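Local coordinates for protein Exo-beta-1,3-galactanase (Bifidobacterium bifidum, PDB 5FLW) that probably hydrolyses beta-1,3-galactan chains from their ends as a family 43 glycoside hydrolase, releasing galactose units, at residues A[23-28]-A[247-252]; A[142-147]-A[193-198]; A[197-202]-A[219-224]; A[259-264]-A[283-288]. One frame throughout, in Å; residues are numbered along the deposited sequence. Where two conformers were deposited one is given.

Contact 1: A[23-28]-A[247-252]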
loop_
_atom_site.group_PDB
_atom_site.type_symbol
_atom_site.label_atom_id
_atom_site.label_comp_id
_atom_site.label_asym_id
_atom_site.label_seq_id
_atom_site.Cartn_x
_atom_site.Cartn_y
_atom_site.Cartn_z
ATOM N N ILE A 23 3.369 3.780 0.463
ATOM C CA ILE A 23 2.950 3.868 1.868
ATOM C C ILE A 23 1.837 2.883 2.225
ATOM O O ILE A 23 0.988 2.493 1.398
ATOM C CB ILE A 23 2.557 5.295 2.319
ATOM C CG1 ILE A 23 1.253 5.759 1.657
ATOM C CG2 ILE A 23 3.694 6.241 2.112
ATOM C CD1 ILE A 23 0.783 7.128 2.131
ATOM N N GLY A 24 1.822 2.522 3.514
ATOM C CA GLY A 24 0.610 2.099 4.175
ATOM C C GLY A 24 0.058 3.279 4.956
ATOM O O GLY A 24 0.813 4.169 5.387
ATOM N N LEU A 25 -1.282 3.286 5.120
ATOM C CA LEU A 25 -1.998 4.292 5.901
ATOM C C LEU A 25 -2.985 3.599 6.821
ATOM O O LEU A 25 -3.741 2.725 6.380
ATOM C CB LEU A 25 -2.846 5.211 5.019
ATOM C CG LEU A 25 -2.217 6.404 4.351
ATOM C CD1 LEU A 25 -3.253 6.993 3.384
ATOM C CD2 LEU A 25 -1.829 7.411 5.425
ATOM N N GLN A 26 -3.024 4.033 8.085
ATOM C CA GLN A 26 -3.964 3.529 9.077
ATOM C C GLN A 26 -4.431 4.686 9.936
ATOM O O GLN A 26 -3.631 5.547 10.295
ATOM C CB GLN A 26 -3.261 2.562 10.033
ATOM C CG GLN A 26 -2.968 1.191 9.463
ATOM C CD GLN A 26 -4.236 0.435 9.191
ATOM O OE1 GLN A 26 -4.954 0.055 10.121
ATOM N NE2 GLN A 26 -4.536 0.217 7.921
ATOM N N LYS A 27 -5.724 4.705 10.268
ATOM C CA LYS A 27 -6.262 5.684 11.204
ATOM C C LYS A 27 -6.380 5.020 12.573
ATOM O O LYS A 27 -7.119 4.042 12.724
ATOM C CB LYS A 27 -7.611 6.227 10.732
ATOM C CG LYS A 27 -7.977 7.554 11.406
ATOM C CD LYS A 27 -9.365 8.021 11.018
ATOM C CE LYS A 27 -9.683 9.389 11.617
ATOM N NZ LYS A 27 -10.962 9.971 11.076
ATOM N N PHE A 28 -5.622 5.526 13.552
ATOM C CA PHE A 28 -5.689 5.071 14.939
ATOM C C PHE A 28 -6.095 6.272 15.784
ATOM O O PHE A 28 -5.397 7.297 15.782
ATOM C CB PHE A 28 -4.315 4.578 15.402
ATOM C CG PHE A 28 -3.745 3.453 14.589
ATOM C CD1 PHE A 28 -4.511 2.326 14.300
ATOM C CD2 PHE A 28 -2.426 3.503 14.146
ATOM C CE1 PHE A 28 -3.981 1.267 13.571
ATOM C CE2 PHE A 28 -1.885 2.452 13.401
ATOM C CZ PHE A 28 -2.666 1.325 13.128
ATOM N N ILE A 247 -2.548 3.355 -2.554
ATOM C CA ILE A 247 -3.546 3.130 -1.514
ATOM C C ILE A 247 -4.780 3.971 -1.816
ATOM O O ILE A 247 -4.685 5.052 -2.409
ATOM C CB ILE A 247 -2.953 3.420 -0.112
ATOM C CG1 ILE A 247 -3.866 2.873 0.998
ATOM C CG2 ILE A 247 -2.614 4.924 0.052
ATOM C CD1 ILE A 247 -3.151 2.703 2.325
ATOM N N VAL A 248 -5.949 3.445 -1.438
ATOM C CA VAL A 248 -7.210 4.174 -1.361
ATOM C C VAL A 248 -7.688 4.041 0.090
ATOM O O VAL A 248 -7.666 2.932 0.650
ATOM C CB VAL A 248 -8.245 3.601 -2.358
ATOM C CG1 VAL A 248 -9.619 4.259 -2.178
ATOM C CG2 VAL A 248 -7.760 3.725 -3.797
ATOM N N VAL A 249 -8.061 5.163 0.716
ATOM C CA VAL A 249 -8.594 5.116 2.083
ATOM C C VAL A 249 -9.965 5.770 2.191
ATOM O O VAL A 249 -10.224 6.778 1.526
ATOM C CB VAL A 249 -7.625 5.685 3.142
ATOM C CG1 VAL A 249 -6.387 4.786 3.290
ATOM C CG2 VAL A 249 -7.290 7.140 2.837
ATOM N N PRO A 250 -10.867 5.216 3.006
ATOM C CA PRO A 250 -12.094 5.938 3.366
ATOM C C PRO A 250 -11.784 7.034 4.390
ATOM O O PRO A 250 -10.949 6.863 5.288
ATOM C CB PRO A 250 -12.979 4.836 3.973
ATOM C CG PRO A 250 -12.007 3.817 4.530
ATOM C CD PRO A 250 -10.738 3.911 3.691
ATOM N N LEU A 251 -12.446 8.185 4.237
ATOM C CA LEU A 251 -12.179 9.339 5.092
ATOM C C LEU A 251 -13.240 9.614 6.161
ATOM O O LEU A 251 -12.949 10.336 7.124
ATOM C CB LEU A 251 -11.960 10.600 4.244
ATOM C CG LEU A 251 -10.790 10.540 3.261
ATOM C CD1 LEU A 251 -10.859 11.712 2.334
ATOM C CD2 LEU A 251 -9.459 10.531 3.965
ATOM N N ASP A 252 -14.449 9.077 6.026
ATOM C CA ASP A 252 -15.513 9.397 6.968
ATOM C C ASP A 252 -15.384 8.549 8.235
ATOM O O ASP A 252 -14.560 7.631 8.323
ATOM C CB ASP A 252 -16.882 9.135 6.344
ATOM C CG ASP A 252 -17.201 10.064 5.193
ATOM O OD1 ASP A 252 -16.490 11.085 5.001
ATOM O OD2 ASP A 252 -18.204 9.769 4.494
HETATM O O HOH W 1 -10.515 11.015 8.480
HETATM O O HOH W 2 -12.237 8.312 9.862
#
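Strands 24-28 and 247-250 run nearly parallel, their N-to-C directions 10° apart and their axes 8.0 Å from each other at closest approach, with Gly24 level with Ile247. They share no hydrogen bond: they are the first strands of the first and last blades, which meet here to close the ring of the five-bladed beta-propeller of family 43, and they touch through side chains near the centre of the fold. Ile247 reaches across to the Leu25 backbone. With CG1 anti to the backbone N (chi1 -166°) and the chain extended beyond it, its CD1 comes within 3.4 Å of Leu25 N and 3.7 Å of Leu25 CB. Leu25 answers with its CD1, which touches Val249 CG1 at 3.8 Å, the two side chains crossing at about a right angle; the same methyl also meets Ile247 CG2. Trp32 and Ala34 of the adjoining strand 31-37 pack on Val249 and Leu25 respectively. Toward the end of the strands the contact turns polar. The extended chain of Lys27 carries its ammonium near the 251-252 backbone, where one water accepts from Lys27 NZ at 2.8 Å and donates to Leu251 O at 2.9 Å.

Contact 2: A[142-147]-A[193-198]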
loop_
_atom_site.group_PDB
_atom_site.type_symbol
_atom_site.label_atom_id
_atom_site.label_comp_id
_atom_site.label_asym_id
_atom_site.label_seq_id
_atom_site.Cartn_x
_atom_site.Cartn_y
_atom_site.Cartn_z
ATOM N N PHE A 142 -5.720 -5.206 4.508
ATOM C CA PHE A 142 -7.117 -4.840 4.688
ATOM C C PHE A 142 -7.630 -5.448 5.997
ATOM O O PHE A 142 -7.364 -6.612 6.299
ATOM C CB PHE A 142 -7.977 -5.271 3.480
ATOM C CG PHE A 142 -9.463 -5.060 3.682
ATOM C CD1 PHE A 142 -10.016 -3.785 3.643
ATOM C CD2 PHE A 142 -10.303 -6.136 3.930
ATOM C CE1 PHE A 142 -11.360 -3.597 3.857
ATOM C CE2 PHE A 142 -11.644 -5.945 4.138
ATOM C CZ PHE A 142 -12.174 -4.669 4.102
ATOM N N GLN A 143 -8.352 -4.646 6.773
ATOM C CA GLN A 143 -8.974 -5.089 8.015
ATOM C C GLN A 143 -10.487 -4.924 7.883
ATOM O O GLN A 143 -10.981 -3.807 7.678
ATOM C CB GLN A 143 -8.432 -4.287 9.193
ATOM C CG GLN A 143 -8.964 -4.717 10.514
ATOM C CD GLN A 143 -8.246 -4.038 11.646
ATOM O OE1 GLN A 143 -8.281 -2.802 11.777
ATOM N NE2 GLN A 143 -7.553 -4.831 12.461
ATOM N N ASP A 144 -11.213 -6.040 7.980
ATOM C CA ASP A 144 -12.655 -6.077 7.770
ATOM C C ASP A 144 -13.411 -5.696 9.062
ATOM O O ASP A 144 -12.819 -5.568 10.148
ATOM C CB ASP A 144 -13.067 -7.451 7.232
ATOM C CG ASP A 144 -14.289 -7.402 6.307
ATOM O OD1 ASP A 144 -15.047 -6.404 6.310
ATOM O OD2 ASP A 144 -14.495 -8.409 5.594
ATOM N N GLU A 145 -14.742 -5.529 8.914
ATOM C CA GLU A 145 -15.567 -5.022 10.009
ATOM C C GLU A 145 -15.631 -5.999 11.176
ATOM O O GLU A 145 -15.828 -5.583 12.325
ATOM C CB GLU A 145 -16.984 -4.693 9.508
ATOM C CG GLU A 145 -17.777 -3.757 10.434
ATOM C CD GLU A 145 -18.915 -3.036 9.725
ATOM O OE1 GLU A 145 -19.252 -3.447 8.593
ATOM O OE2 GLU A 145 -19.457 -2.059 10.293
ATOM N N ASP A 146 -15.473 -7.295 10.900
ATOM C CA ASP A 146 -15.470 -8.324 11.932
ATOM C C ASP A 146 -14.126 -8.465 12.640
ATOM O O ASP A 146 -13.998 -9.348 13.494
ATOM C CB ASP A 146 -15.867 -9.668 11.305
ATOM C CG ASP A 146 -14.795 -10.241 10.342
ATOM O OD1 ASP A 146 -13.866 -9.534 9.881
ATOM O OD2 ASP A 146 -14.921 -11.430 9.980
ATOM N N GLY A 147 -13.115 -7.662 12.266
ATOM C CA GLY A 147 -11.793 -7.733 12.863
ATOM C C GLY A 147 -10.817 -8.639 12.148
ATOM O O GLY A 147 -9.657 -8.715 12.559
ATOM N N ILE A 193 -7.395 -2.424 -0.999
ATOM C CA ILE A 193 -8.808 -2.797 -0.925
ATOM C C ILE A 193 -9.531 -1.902 0.072
ATOM O O ILE A 193 -9.043 -1.671 1.183
ATOM C CB ILE A 193 -9.001 -4.292 -0.523
ATOM C CG1 ILE A 193 -8.492 -5.224 -1.635
ATOM C CG2 ILE A 193 -10.485 -4.630 -0.190
ATOM C CD1 ILE A 193 -8.522 -6.715 -1.314
ATOM N N ILE A 194 -10.738 -1.474 -0.300
ATOM C CA ILE A 194 -11.660 -0.794 0.604
ATOM C C ILE A 194 -13.003 -1.512 0.515
ATOM O O ILE A 194 -13.232 -2.364 -0.353
ATOM C CB ILE A 194 -11.830 0.736 0.346
ATOM C CG1 ILE A 194 -12.401 1.028 -1.053
ATOM C CG2 ILE A 194 -10.522 1.497 0.575
ATOM C CD1 ILE A 194 -13.898 1.032 -1.147
ATOM N N LYS A 195 -13.878 -1.176 1.451
ATOM C CA LYS A 195 -15.229 -1.725 1.498
ATOM C C LYS A 195 -16.242 -0.599 1.671
ATOM O O LYS A 195 -16.037 0.312 2.476
ATOM C CB LYS A 195 -15.386 -2.677 2.702
ATOM C CG LYS A 195 -16.562 -3.682 2.634
ATOM C CD LYS A 195 -16.709 -4.394 3.972
ATOM C CE LYS A 195 -17.713 -5.512 3.917
ATOM N NZ LYS A 195 -17.742 -6.360 5.135
ATOM N N LYS A 196 -17.332 -0.664 0.908
ATOM C CA LYS A 196 -18.409 0.308 1.042
ATOM C C LYS A 196 -19.747 -0.404 0.873
ATOM O O LYS A 196 -19.998 -1.025 -0.170
ATOM C CB LYS A 196 -18.287 1.430 0.006
ATOM C CG LYS A 196 -19.352 2.501 0.155
ATOM C CD LYS A 196 -19.376 3.387 -1.077
ATOM C CE LYS A 196 -20.572 4.311 -1.104
ATOM N NZ LYS A 196 -20.654 5.106 0.147
ATOM N N ASP A 197 -20.602 -0.303 1.889
ATOM C CA ASP A 197 -21.966 -0.841 1.825
ATOM C C ASP A 197 -21.972 -2.292 1.354
ATOM O O ASP A 197 -22.724 -2.684 0.455
ATOM C CB ASP A 197 -22.879 0.033 0.970
ATOM C CG ASP A 197 -24.333 -0.409 1.036
ATOM O OD1 ASP A 197 -24.721 -1.026 2.051
ATOM O OD2 ASP A 197 -25.088 -0.130 0.040
ATOM N N GLY A 198 -21.094 -3.094 1.967
ATOM C CA GLY A 198 -21.048 -4.519 1.716
ATOM C C GLY A 198 -20.277 -4.955 0.483
ATOM O O GLY A 198 -20.154 -6.167 0.264
#
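Phe142, near the end of strand 139-143, turns its ring toward Ile193 and Lys195 on strand 191-196, joining the innermost strands of two successive blades of the beta-propeller. Its CG stands anti to the backbone N (chi1 173°), which carries the ring over to the next blade. Ile193 CG2 lies over one face, 4.1 Å from the ring centroid and shifted toward the rim. Phe142 CD1 approaches Ile193 O at 3.4 Å, while Phe142 CZ meets Lys195 CB at 4.0 Å. Met152 of strand 149-155 packs against both Phe142 and Ile193. Beyond Gln143 the strand gives way to a type I beta turn from Asp144 to Gly147, closed by the backbone bond from Gly147 N to Asp144 O. Asp144 OD1 has two donors: Lys195 NZ forms a salt bridge on the syn side at 2.9 Å, and Glu145 N comes from the anti side at 2.8 Å, 30° out of the carboxylate plane. The other oxygen, Asp144 OD2, is hydrogen-bonded to Tyr200 OH, so both ends of the buried carboxylate are held. Replacing Asp144 by alanine would remove the carboxylate and would probably leave the Lys195 ammonium without its mate and both Glu145 N and the Tyr200 hydroxyl short of a partner. The lysine reaches the carboxylate with its chain extended, laying Lys195 CD 3.5 Å from Asp144 OD1.

Contact 3: A[197-202]-A[219-224]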
loop_
_atom_site.group_PDB
_atom_site.type_symbol
_atom_site.label_atom_id
_atom_site.label_comp_id
_atom_site.label_asym_id
_atom_site.label_seq_id
_atom_site.Cartn_x
_atom_site.Cartn_y
_atom_site.Cartn_z
ATOM N N ASP A 197 -20.602 -0.303 1.889
ATOM C CA ASP A 197 -21.966 -0.841 1.825
ATOM C C ASP A 197 -21.972 -2.292 1.354
ATOM O O ASP A 197 -22.724 -2.684 0.455
ATOM C CB ASP A 197 -22.879 0.033 0.970
ATOM C CG ASP A 197 -24.333 -0.409 1.036
ATOM O OD1 ASP A 197 -24.721 -1.026 2.051
ATOM O OD2 ASP A 197 -25.088 -0.130 0.040
ATOM N N GLY A 198 -21.094 -3.094 1.967
ATOM C CA GLY A 198 -21.048 -4.519 1.716
ATOM C C GLY A 198 -20.277 -4.955 0.483
ATOM O O GLY A 198 -20.154 -6.167 0.264
ATOM N N LEU A 199 -19.760 -4.027 -0.332
ATOM C CA LEU A 199 -19.038 -4.367 -1.556
ATOM C C LEU A 199 -17.562 -4.024 -1.367
ATOM O O LEU A 199 -17.235 -2.912 -0.935
ATOM C CB LEU A 199 -19.579 -3.585 -2.754
ATOM C CG LEU A 199 -19.129 -4.052 -4.134
ATOM C CD1 LEU A 199 -19.782 -5.385 -4.459
ATOM C CD2 LEU A 199 -19.453 -3.037 -5.189
ATOM N N TYR A 200 -16.679 -4.977 -1.695
ATOM C CA TYR A 200 -15.230 -4.763 -1.652
ATOM C C TYR A 200 -14.753 -4.222 -2.995
ATOM O O TYR A 200 -15.199 -4.675 -4.054
ATOM C CB TYR A 200 -14.506 -6.082 -1.375
ATOM C CG TYR A 200 -14.900 -6.764 -0.078
ATOM C CD1 TYR A 200 -14.317 -6.388 1.129
ATOM C CD2 TYR A 200 -15.866 -7.789 -0.063
ATOM C CE1 TYR A 200 -14.672 -7.008 2.315
ATOM C CE2 TYR A 200 -16.229 -8.415 1.122
ATOM C CZ TYR A 200 -15.633 -8.016 2.313
ATOM O OH TYR A 200 -15.978 -8.633 3.504
ATOM N N TYR A 201 -13.856 -3.243 -2.948
ATOM C CA TYR A 201 -13.244 -2.675 -4.144
ATOM C C TYR A 201 -11.742 -2.911 -4.025
ATOM O O TYR A 201 -11.135 -2.518 -3.030
ATOM C CB TYR A 201 -13.522 -1.170 -4.278
ATOM C CG TYR A 201 -15.000 -0.758 -4.430
ATOM C CD1 TYR A 201 -15.905 -0.916 -3.382
ATOM C CD2 TYR A 201 -15.457 -0.156 -5.610
ATOM C CE1 TYR A 201 -17.249 -0.524 -3.512
ATOM C CE2 TYR A 201 -16.786 0.241 -5.757
ATOM C CZ TYR A 201 -17.682 0.053 -4.706
ATOM O OH TYR A 201 -19.006 0.462 -4.837
ATOM N N TRP A 202 -11.161 -3.556 -5.039
ATOM C CA TRP A 202 -9.763 -3.967 -5.068
ATOM C C TRP A 202 -9.104 -3.290 -6.266
ATOM O O TRP A 202 -9.489 -3.543 -7.415
ATOM C CB TRP A 202 -9.727 -5.494 -5.217
ATOM C CG TRP A 202 -8.398 -6.194 -5.278
ATOM C CD1 TRP A 202 -7.142 -5.636 -5.299
ATOM C CD2 TRP A 202 -8.201 -7.621 -5.346
ATOM N NE1 TRP A 202 -6.181 -6.628 -5.372
ATOM C CE2 TRP A 202 -6.804 -7.853 -5.396
ATOM C CE3 TRP A 202 -9.072 -8.724 -5.354
ATOM C CZ2 TRP A 202 -6.263 -9.150 -5.477
ATOM C CZ3 TRP A 202 -8.534 -10.013 -5.417
ATOM C CH2 TRP A 202 -7.138 -10.212 -5.464
ATOM N N THR A 219 -14.591 -5.717 -8.107
ATOM C CA THR A 219 -15.486 -5.710 -6.947
ATOM C C THR A 219 -15.988 -7.125 -6.651
ATOM O O THR A 219 -15.998 -8.006 -7.521
ATOM C CB THR A 219 -16.705 -4.771 -7.123
ATOM O OG1 THR A 219 -17.497 -5.233 -8.219
ATOM C CG2 THR A 219 -16.245 -3.360 -7.433
ATOM N N ALA A 220 -16.387 -7.331 -5.392
ATOM C CA ALA A 220 -16.937 -8.606 -4.943
ATOM C C ALA A 220 -17.697 -8.360 -3.649
ATOM O O ALA A 220 -17.434 -7.391 -2.931
ATOM C CB ALA A 220 -15.848 -9.673 -4.750
ATOM N N THR A 221 -18.662 -9.241 -3.372
ATOM C CA THR A 221 -19.401 -9.219 -2.118
ATOM C C THR A 221 -18.825 -10.181 -1.086
ATOM O O THR A 221 -19.272 -10.192 0.069
ATOM C CB THR A 221 -20.877 -9.555 -2.387
ATOM O OG1 THR A 221 -20.954 -10.877 -2.921
ATOM C CG2 THR A 221 -21.457 -8.620 -3.430
ATOM N N ASP A 222 -17.840 -10.978 -1.475
ATOM C CA ASP A 222 -17.124 -11.845 -0.559
ATOM C C ASP A 222 -15.673 -11.807 -1.004
ATOM O O ASP A 222 -15.406 -11.822 -2.207
ATOM C CB ASP A 222 -17.666 -13.286 -0.664
ATOM C CG ASP A 222 -17.187 -14.175 0.466
ATOM O OD1 ASP A 222 -15.987 -14.480 0.489
ATOM O OD2 ASP A 222 -17.995 -14.532 1.347
ATOM N N LEU A 223 -14.750 -11.732 -0.030
ATOM C CA LEU A 223 -13.317 -11.675 -0.352
ATOM C C LEU A 223 -12.837 -12.930 -1.082
ATOM O O LEU A 223 -11.832 -12.875 -1.804
ATOM C CB LEU A 223 -12.470 -11.419 0.899
ATOM C CG LEU A 223 -12.557 -10.014 1.507
ATOM C CD1 LEU A 223 -12.029 -10.021 2.917
ATOM C CD2 LEU A 223 -11.806 -9.005 0.681
ATOM N N HIS A 224 -13.521 -14.069 -0.896
ATOM C CA HIS A 224 -13.250 -15.247 -1.716
ATOM C C HIS A 224 -13.730 -15.088 -3.159
ATOM O O HIS A 224 -13.398 -15.932 -4.003
ATOM C CB HIS A 224 -13.937 -16.482 -1.131
ATOM C CG HIS A 224 -13.469 -16.845 0.243
ATOM N ND1 HIS A 224 -14.054 -16.339 1.384
ATOM C CD2 HIS A 224 -12.474 -17.661 0.660
ATOM C CE1 HIS A 224 -13.443 -16.835 2.447
ATOM N NE2 HIS A 224 -12.480 -17.639 2.035
HETATM O O HOH W 3 -20.323 -8.569 1.673
HETATM O O HOH W 4 -15.713 -11.387 2.826
#
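Leu223 covers one face of the Tyr200 ring, its CG 3.8 Å from the centroid and almost directly above the centre, a CH-pi contact in which the side chains cross at about a right angle. Ala220 O and Thr221 O lie at the edge of the same ring. On the other side of the sheet, Thr219 CG2 sits over a face of the Tyr201 ring, 4.2 Å from its centroid, and Thr219 CB also meets Leu199 CD2. The tyrosines, Leu199 and Thr219 are placed by the antiparallel hairpin of strands 199-205 and 216-220, in one propeller blade, and Leu223 follows in the loop beyond it. Tyr200 and Ala220 form a hydrogen-bonded pair of this hairpin: Tyr200 N donates to Ala220 O at 2.8 Å, nearly straight (164°), and Ala220 N returns a longer bond of 3.2 Å to Tyr200 O. Where the strands part, a water donates to Tyr200 OH and accepts from Leu223 N. Farther along, an Asx turn holds the backbone: Asp222 OD1 receives His224 N and, through its syn lone pair, His224 ND1. The tyrosine thus packs its ring within its own blade while its hydroxyl, held by water and by Asp144 of the preceding blade, ties the two together.

Contact 4: A[259-264]-A[283-288]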
loop_
_atom_site.group_PDB
_atom_site.type_symbol
_atom_site.label_atom_id
_atom_site.label_comp_id
_atom_site.label_asym_id
_atom_site.label_seq_id
_atom_site.Cartn_x
_atom_site.Cartn_y
_atom_site.Cartn_z
ATOM N N GLU A 259 -18.546 8.104 2.393
ATOM C CA GLU A 259 -18.895 8.816 1.168
ATOM C C GLU A 259 -17.728 9.554 0.547
ATOM O O GLU A 259 -17.879 10.115 -0.544
ATOM C CB GLU A 259 -20.061 9.793 1.389
ATOM C CG GLU A 259 -21.380 9.155 1.885
ATOM C CD GLU A 259 -22.043 8.193 0.862
ATOM O OE1 GLU A 259 -21.932 8.417 -0.383
ATOM O OE2 GLU A 259 -22.706 7.199 1.297
ATOM N N HIS A 260 -16.574 9.558 1.209
ATOM C CA HIS A 260 -15.379 10.237 0.720
ATOM C C HIS A 260 -14.178 9.312 0.825
ATOM O O HIS A 260 -13.990 8.619 1.829
ATOM C CB HIS A 260 -15.083 11.539 1.464
ATOM C CG HIS A 260 -16.275 12.469 1.519
ATOM N ND1 HIS A 260 -17.232 12.399 2.521
ATOM C CD2 HIS A 260 -16.663 13.452 0.677
ATOM C CE1 HIS A 260 -18.145 13.309 2.286
ATOM N NE2 HIS A 260 -17.821 13.951 1.180
ATOM N N PHE A 261 -13.369 9.310 -0.224
ATOM C CA PHE A 261 -12.212 8.431 -0.333
ATOM C C PHE A 261 -11.059 9.237 -0.905
ATOM O O PHE A 261 -11.261 10.144 -1.729
ATOM C CB PHE A 261 -12.519 7.216 -1.226
ATOM C CG PHE A 261 -13.620 6.337 -0.694
ATOM C CD1 PHE A 261 -14.959 6.603 -1.002
ATOM C CD2 PHE A 261 -13.321 5.253 0.120
ATOM C CE1 PHE A 261 -15.977 5.793 -0.501
ATOM C CE2 PHE A 261 -14.319 4.443 0.621
ATOM C CZ PHE A 261 -15.656 4.705 0.316
ATOM N N LEU A 262 -9.853 8.887 -0.462
ATOM C CA LEU A 262 -8.610 9.490 -0.924
ATOM C C LEU A 262 -7.798 8.443 -1.683
ATOM O O LEU A 262 -7.650 7.310 -1.211
ATOM C CB LEU A 262 -7.786 10.018 0.258
ATOM C CG LEU A 262 -6.590 10.880 -0.129
ATOM C CD1 LEU A 262 -7.048 12.200 -0.728
ATOM C CD2 LEU A 262 -5.674 11.075 1.086
ATOM N N PHE A 263 -7.327 8.822 -2.876
ATOM C CA PHE A 263 -6.387 8.047 -3.683
ATOM C C PHE A 263 -4.989 8.658 -3.530
ATOM O O PHE A 263 -4.824 9.870 -3.693
ATOM C CB PHE A 263 -6.809 8.113 -5.164
ATOM C CG PHE A 263 -5.736 7.671 -6.160
ATOM C CD1 PHE A 263 -4.750 8.575 -6.623
ATOM C CD2 PHE A 263 -5.730 6.362 -6.664
ATOM C CE1 PHE A 263 -3.772 8.156 -7.530
ATOM C CE2 PHE A 263 -4.763 5.947 -7.579
ATOM C CZ PHE A 263 -3.772 6.849 -8.004
ATOM N N ILE A 264 -3.985 7.810 -3.261
ATOM C CA ILE A 264 -2.579 8.189 -3.346
ATOM C C ILE A 264 -1.880 7.219 -4.302
ATOM O O ILE A 264 -2.032 5.996 -4.175
ATOM C CB ILE A 264 -1.906 8.244 -1.958
ATOM C CG1 ILE A 264 -2.465 9.447 -1.170
ATOM C CG2 ILE A 264 -0.374 8.325 -2.101
ATOM C CD1 ILE A 264 -2.064 9.511 0.281
ATOM N N ILE A 283 -11.166 10.238 -4.801
ATOM C CA ILE A 283 -11.645 9.219 -5.727
ATOM C C ILE A 283 -13.104 8.933 -5.392
ATOM O O ILE A 283 -13.464 8.806 -4.217
ATOM C CB ILE A 283 -10.749 7.958 -5.725
ATOM C CG1 ILE A 283 -11.166 6.980 -6.839
ATOM C CG2 ILE A 283 -10.755 7.277 -4.373
ATOM C CD1 ILE A 283 -10.214 5.823 -7.069
ATOM N N SER A 284 -13.952 8.914 -6.413
ATOM C CA SER A 284 -15.378 8.701 -6.222
ATOM C C SER A 284 -15.692 7.202 -6.284
ATOM O O SER A 284 -15.258 6.504 -7.212
ATOM C CB SER A 284 -16.163 9.495 -7.265
ATOM O OG SER A 284 -17.405 8.878 -7.495
ATOM N N ILE A 285 -16.428 6.708 -5.280
ATOM C CA ILE A 285 -16.738 5.285 -5.127
ATOM C C ILE A 285 -18.195 5.147 -4.714
ATOM O O ILE A 285 -18.581 5.624 -3.642
ATOM C CB ILE A 285 -15.804 4.615 -4.097
ATOM C CG1 ILE A 285 -14.336 4.751 -4.553
ATOM C CG2 ILE A 285 -16.234 3.184 -3.795
ATOM C CD1 ILE A 285 -13.371 4.081 -3.666
ATOM N N ALA A 286 -19.009 4.530 -5.572
ATOM C CA ALA A 286 -20.435 4.368 -5.310
ATOM C C ALA A 286 -20.994 3.320 -6.261
ATOM O O ALA A 286 -20.667 3.340 -7.458
ATOM C CB ALA A 286 -21.172 5.705 -5.485
ATOM N N ASP A 287 -21.789 2.378 -5.718
ATOM C CA ASP A 287 -22.583 1.420 -6.510
ATOM C C ASP A 287 -21.737 0.590 -7.477
ATOM O O ASP A 287 -22.125 0.353 -8.620
ATOM C CB ASP A 287 -23.752 2.094 -7.244
ATOM C CG ASP A 287 -24.545 3.018 -6.345
ATOM O OD1 ASP A 287 -24.997 2.552 -5.271
ATOM O OD2 ASP A 287 -24.714 4.204 -6.707
ATOM N N GLY A 288 -20.570 0.144 -7.017
ATOM C CA GLY A 288 -19.722 -0.696 -7.833
ATOM C C GLY A 288 -18.880 0.046 -8.832
ATOM O O GLY A 288 -18.152 -0.594 -9.607
HETATM O O HOH W 5 -17.154 8.733 -3.216
HETATM O O HOH W 6 -19.208 7.539 -1.891
HETATM O O HOH W 7 -14.800 10.375 -2.496
#
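The Phe261 ring has Ile285 CD1 over one face, 4.0 Å from the centroid and displaced toward the rim; Pro250 of the adjacent strand 244-250 packs on the opposite side, and two waters lie at the ring's edge, in the plane. The pair links strands 261-266 and 278-286, the hairpin at the middle of a four-stranded propeller blade. Ile285 crosses the phenylalanine at about a right angle and also presses its CB on Phe261 CD1 at 3.8 Å. Phe261 CG lies anti to the carbonyl carbon (chi1 -62°), which turns one face of the ring to Ile285, while Phe261 CB rests on Ile283 CG2 at 3.6 Å. Farther along, Phe263 touches Ile283 through the CB atoms of both residues, and its ring leads away toward Val245 and Phe233. A smaller alanine in place of Phe261 would probably strip Ile285 CD1 of its aromatic partner and open a gap between the isoleucine and Pro250. The backbones splay apart here: the axes of the short segments 261-264 and 283-286 lie at 131°. A direct bond runs from Ile283 N to Phe261 O at 3.1 Å; it is nearly straight at N-H...O (168°), but the donor stands well above the carbonyl plane. Waters fill in where the strands diverge. One accepts from Ile285 N and lies near Glu259 O, whereas another completes the link beside the direct bond, accepting from Phe261 N at 2.9 Å and donating to Ile283 O at 2.7 Å.

How the contacts relate
The four contacts draw on four of the five blades and on two seams between them. Contacts 2 and 3, centres about 8 Å apart, lie closest; they share Asp197 and Gly198, and Ile194 O to Tyr201 N at 2.8 Å pairs their strands. Contacts 1 and 4 meet through neighbouring strands of one sheet, where Asp252 OD2 lies 2.7 Å from Glu259 N. That sheet faces the blade of contact 3: Tyr201 OH reaches Gly288 N at 2.7 Å. Contact 2 is tied to contact 4 by the Lys196-Glu259 salt bridge, and Ile194 CG2 packs on Val248 O of contact 1. The family 43 active site probably lies at the central axis that the first strands face.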